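Side-chain contacts in hypothetical protein (Clostridium sporogenes ATCC 15579, PDB 4QRK), which is of unknown function but folds as a right-handed beta-helix and is a putative cell adhesion protein: residues A116-K120 and I121-E125; Y161-S165 and I166-I170. One frame throughout, in Å; residues are numbered along the deposited sequence.

Contact 1 of 2, residues A116-K120 and I121-E125; sequences ADLSK and INLKE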
loop_
_atom_site.group_PDB
_atom_site.type_symbol
_atom_site.label_atom_id
_atom_site.label_comp_id
_atom_site.label_asym_id
_atom_site.label_seq_id
_atom_site.Cartn_x
_atom_site.Cartn_y
_atom_site.Cartn_z
ATOM N N ALA A 116 5.788 -0.077 2.238
ATOM C CA ALA A 116 5.099 -1.263 2.728
ATOM C C ALA A 116 5.767 -2.566 2.328
ATOM O O ALA A 116 6.112 -2.790 1.159
ATOM C CB ALA A 116 3.606 -1.295 2.274
ATOM N N ASP A 117 5.932 -3.414 3.327
ATOM C CA ASP A 117 6.324 -4.782 3.105
ATOM C C ASP A 117 5.103 -5.609 3.242
ATOM O O ASP A 117 4.623 -5.841 4.355
ATOM C CB ASP A 117 7.341 -5.259 4.122
ATOM C CG ASP A 117 7.738 -6.730 3.893
ATOM O OD1 ASP A 117 7.467 -7.269 2.803
ATOM O OD2 ASP A 117 8.281 -7.358 4.819
ATOM N N LEU A 118 4.597 -6.099 2.110
ATOM C CA LEU A 118 3.404 -6.936 2.118
ATOM C C LEU A 118 3.745 -8.355 1.681
ATOM O O LEU A 118 2.867 -9.142 1.385
ATOM C CB LEU A 118 2.338 -6.369 1.182
ATOM C CG LEU A 118 1.881 -4.923 1.431
ATOM C CD1 LEU A 118 0.945 -4.414 0.350
ATOM C CD2 LEU A 118 1.281 -4.700 2.848
ATOM N N SER A 119 5.018 -8.696 1.692
ATOM C CA SER A 119 5.455 -10.018 1.250
ATOM C C SER A 119 5.025 -11.119 2.186
ATOM O O SER A 119 4.981 -12.235 1.783
ATOM C CB SER A 119 6.964 -10.075 1.093
ATOM O OG SER A 119 7.616 -9.769 2.322
ATOM N N LYS A 120 4.673 -10.806 3.421
ATOM C CA LYS A 120 4.259 -11.842 4.373
ATOM C C LYS A 120 2.776 -11.852 4.651
ATOM O O LYS A 120 2.307 -12.620 5.461
ATOM C CB LYS A 120 5.026 -11.677 5.692
ATOM C CG LYS A 120 6.522 -11.892 5.467
ATOM C CD LYS A 120 7.248 -11.893 6.752
ATOM C CE LYS A 120 8.592 -12.530 6.622
ATOM N NZ LYS A 120 9.271 -12.515 7.948
ATOM N N ILE A 121 2.053 -10.960 4.002
ATOM C CA ILE A 121 0.613 -10.811 4.218
ATOM C C ILE A 121 -0.096 -11.754 3.258
ATOM O O ILE A 121 0.361 -11.955 2.131
ATOM C CB ILE A 121 0.207 -9.369 3.868
ATOM C CG1 ILE A 121 1.001 -8.373 4.712
ATOM C CG2 ILE A 121 -1.280 -9.100 4.027
ATOM C CD1 ILE A 121 0.876 -8.593 6.171
ATOM N N ASN A 122 -1.226 -12.285 3.686
ATOM C CA ASN A 122 -2.122 -13.060 2.839
ATOM C C ASN A 122 -2.936 -12.096 1.994
ATOM O O ASN A 122 -4.128 -11.911 2.189
ATOM C CB ASN A 122 -3.043 -13.900 3.710
ATOM C CG ASN A 122 -3.859 -14.929 2.922
ATOM O OD1 ASN A 122 -3.702 -15.092 1.719
ATOM N ND2 ASN A 122 -4.746 -15.617 3.623
ATOM N N LEU A 123 -2.256 -11.452 1.059
ATOM C CA LEU A 123 -2.817 -10.336 0.333
ATOM C C LEU A 123 -3.755 -10.800 -0.776
ATOM O O LEU A 123 -3.419 -11.706 -1.539
ATOM C CB LEU A 123 -1.672 -9.519 -0.241
ATOM C CG LEU A 123 -2.019 -8.218 -0.931
ATOM C CD1 LEU A 123 -2.668 -7.266 0.062
ATOM C CD2 LEU A 123 -0.743 -7.622 -1.592
ATOM N N LYS A 124 -4.912 -10.150 -0.900
ATOM C CA LYS A 124 -5.815 -10.422 -2.034
ATOM C C LYS A 124 -5.860 -9.226 -2.990
ATOM O O LYS A 124 -5.893 -9.379 -4.199
ATOM C CB LYS A 124 -7.249 -10.700 -1.572
ATOM C CG LYS A 124 -7.391 -11.758 -0.491
ATOM C CD LYS A 124 -6.960 -13.147 -0.938
ATOM C CE LYS A 124 -6.406 -13.926 0.251
ATOM N NZ LYS A 124 -6.352 -15.403 0.068
ATOM N N GLU A 125 -5.928 -8.028 -2.447
ATOM C CA GLU A 125 -6.055 -6.888 -3.323
ATOM C C GLU A 125 -5.436 -5.696 -2.670
ATOM O O GLU A 125 -5.497 -5.554 -1.448
ATOM C CB GLU A 125 -7.529 -6.629 -3.696
ATOM C CG GLU A 125 -7.688 -5.455 -4.652
ATOM C CD GLU A 125 -9.047 -5.437 -5.354
ATOM O OE1 GLU A 125 -9.846 -6.368 -5.103
ATOM O OE2 GLU A 125 -9.302 -4.490 -6.145
#
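Leu118 and Ile121 meet across the turn that joins strand 113-117 to strand 123-130, and their contact is part of the packed inner side of this bend. Leu118 CD2 lies 4.1 Å from Ile121 CG1, the two chains slanting past one another, while the other methyl of the same leucine, CD1, stands 4.1 Å from Leu123 CD2. Each branch of one fork thus serves a different partner. Leu123 can answer because its CG is anti to its own backbone N (chi1 -174°). Ile105 and Val147, from flanking strands, continue this apolar layer. Residues Leu118 to Ile121 form a type I beta turn, closed by Ile121 N donating to Leu118 O at 3.3 Å. The solvent-facing side is polar. Lys120 is exposed and runs extended away from the bend, and Asp117, partly exposed, forms an Asx turn with Ser119, its OD1 accepting from Ser119 N at 3.0 Å. Ser119 OG reaches the same oxygen at 2.6 Å, on the syn lone pair. With two donors of one residue gripping a single carboxylate oxygen, the acidic group is held in place and its negative charge is probably stabilised.

Contact 2 of 2, residues Y161-S165 and I166-I170; sequences YLPKS and IGVKI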
loop_
_atom_site.group_PDB
_atom_site.type_symbol
_atom_site.label_atom_id
_atom_site.label_comp_id
_atom_site.label_asym_id
_atom_site.label_seq_id
_atom_site.Cartn_x
_atom_site.Cartn_y
_atom_site.Cartn_z
ATOM N N TYR A 161 8.439 -4.355 -5.755
ATOM C CA TYR A 161 9.161 -5.623 -5.777
ATOM C C TYR A 161 8.176 -6.776 -5.905
ATOM O O TYR A 161 7.251 -6.891 -5.129
ATOM C CB TYR A 161 10.038 -5.807 -4.521
ATOM C CG TYR A 161 11.054 -4.683 -4.351
ATOM C CD1 TYR A 161 12.294 -4.736 -4.961
ATOM C CD2 TYR A 161 10.740 -3.555 -3.580
ATOM C CE1 TYR A 161 13.205 -3.678 -4.815
ATOM C CE2 TYR A 161 11.621 -2.505 -3.441
ATOM C CZ TYR A 161 12.843 -2.572 -4.053
ATOM O OH TYR A 161 13.674 -1.513 -3.877
ATOM N N LEU A 162 8.416 -7.644 -6.879
ATOM C CA LEU A 162 7.492 -8.711 -7.240
ATOM C C LEU A 162 8.181 -10.071 -7.137
ATOM O O LEU A 162 9.398 -10.175 -7.196
ATOM C CB LEU A 162 6.970 -8.456 -8.664
ATOM C CG LEU A 162 6.085 -7.213 -8.682
ATOM C CD1 LEU A 162 6.023 -6.544 -10.025
ATOM C CD2 LEU A 162 4.716 -7.540 -8.210
ATOM N N PRO A 163 7.397 -11.128 -6.949
ATOM C CA PRO A 163 8.012 -12.433 -6.712
ATOM C C PRO A 163 8.542 -13.027 -8.006
ATOM O O PRO A 163 8.058 -12.676 -9.078
ATOM C CB PRO A 163 6.842 -13.270 -6.171
ATOM C CG PRO A 163 5.630 -12.632 -6.722
ATOM C CD PRO A 163 5.928 -11.188 -6.979
ATOM N N LYS A 164 9.532 -13.899 -7.907
ATOM C CA LYS A 164 10.026 -14.657 -9.057
ATOM C C LYS A 164 9.219 -15.943 -9.219
ATOM O O LYS A 164 8.998 -16.392 -10.323
ATOM C CB LYS A 164 11.508 -15.004 -8.855
ATOM C CG LYS A 164 12.430 -13.787 -8.922
ATOM C CD LYS A 164 13.868 -14.124 -8.585
ATOM C CE LYS A 164 14.808 -13.005 -8.993
ATOM N NZ LYS A 164 16.030 -13.002 -8.144
ATOM N N SER A 165 8.729 -16.475 -8.103
ATOM C CA SER A 165 8.122 -17.811 -8.042
ATOM C C SER A 165 6.704 -17.930 -8.585
ATOM O O SER A 165 6.278 -19.009 -8.911
ATOM C CB SER A 165 8.079 -18.279 -6.595
ATOM O OG SER A 165 7.400 -17.331 -5.783
ATOM N N ILE A 166 5.958 -16.838 -8.626
ATOM C CA ILE A 166 4.633 -16.870 -9.205
ATOM C C ILE A 166 4.545 -15.881 -10.350
ATOM O O ILE A 166 5.336 -14.940 -10.460
ATOM C CB ILE A 166 3.539 -16.653 -8.151
ATOM C CG1 ILE A 166 3.457 -15.216 -7.697
ATOM C CG2 ILE A 166 3.803 -17.552 -6.929
ATOM C CD1 ILE A 166 2.203 -14.953 -6.913
ATOM N N GLY A 167 3.577 -16.108 -11.229
ATOM C CA GLY A 167 3.427 -15.277 -12.407
ATOM C C GLY A 167 2.999 -13.874 -12.074
ATOM O O GLY A 167 2.135 -13.630 -11.228
ATOM N N VAL A 168 3.623 -12.937 -12.764
ATOM C CA VAL A 168 3.332 -11.525 -12.651
ATOM C C VAL A 168 3.163 -10.887 -14.038
ATOM O O VAL A 168 3.950 -11.132 -14.976
ATOM C CB VAL A 168 4.494 -10.813 -11.885
ATOM C CG1 VAL A 168 4.255 -9.359 -11.783
ATOM C CG2 VAL A 168 4.640 -11.385 -10.508
ATOM N N LYS A 169 2.106 -10.097 -14.171
ATOM C CA LYS A 169 1.916 -9.253 -15.339
ATOM C C LYS A 169 1.630 -7.857 -14.877
ATOM O O LYS A 169 0.754 -7.660 -14.036
ATOM C CB LYS A 169 0.761 -9.790 -16.192
ATOM C CG LYS A 169 0.466 -9.018 -17.461
ATOM C CD LYS A 169 -0.563 -9.810 -18.256
ATOM C CE LYS A 169 -0.948 -9.211 -19.582
ATOM N NZ LYS A 169 -1.700 -10.238 -20.399
ATOM N N ILE A 170 2.363 -6.893 -15.438
ATOM C CA ILE A 170 2.275 -5.482 -15.035
ATOM C C ILE A 170 1.948 -4.638 -16.246
ATOM O O ILE A 170 2.660 -4.678 -17.260
ATOM C CB ILE A 170 3.604 -4.926 -14.502
ATOM C CG1 ILE A 170 4.135 -5.786 -13.360
ATOM C CG2 ILE A 170 3.435 -3.447 -14.002
ATOM C CD1 ILE A 170 5.326 -6.565 -13.744
#
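Pro163 CG presses on Ile166 CG1 at 3.5 Å, and the same proline ring continues to Val168, whose CG2 lies 3.8 Å from Pro163 CD. Val168 divides its methyls between neighbours: with CG1 anti to the backbone N (chi1 178°), that branch meets Leu162 CD1 at 3.8 Å while CG2 takes the proline. Leu162 CD1 is in turn shared, because Ile170 CD1 approaches it tip to tip, also at 3.8 Å. Ile166 reaches the ring through a CG1 set between its backbone N and carbonyl carbon (chi1 74°), which leaves CG2 near the Ser165 carbonyl group. These side-chain pairs all meet carbon on carbon; no hydrogen bond joins 161-165 to 166-170. In the next shell, Ile204 touches both Pro163 and Ile166, and Ile217 and Val206 lie against Ile170. The backbone beyond the bend is fixed by polar groups from elsewhere: Asn194 accepts from Val168 N and donates to Ile166 O, while Ser200 OG bonds to Gly167 N. The chemistry therefore separates two tasks: methyl and ring carbons fill the interior where the coil passes from strand 157-162 to strand 167-174, and an asparagine and a serine satisfy the backbone behind them.

How the contacts relate
Contacts 1 and 2 show how one architectural problem, turning the chain from one sheet of a beta-helix to the other, can be solved in two ways: with a hydrogen bond across the bend in contact 1 and without one in contact 2. Both bends connect the same pair of sheets, strands 113-117 and 157-162 lying in one and strands 123-130 and 167-174 in the other. Residues 116-125 come first in the chain and 161-170 follow later. Their centres lie 13 Å apart and their nearest atoms about 7 Å apart, so they do not touch. Contact 1 sits about 9 Å from the chain centre and contact 2 about 17 Å, each measured between centres.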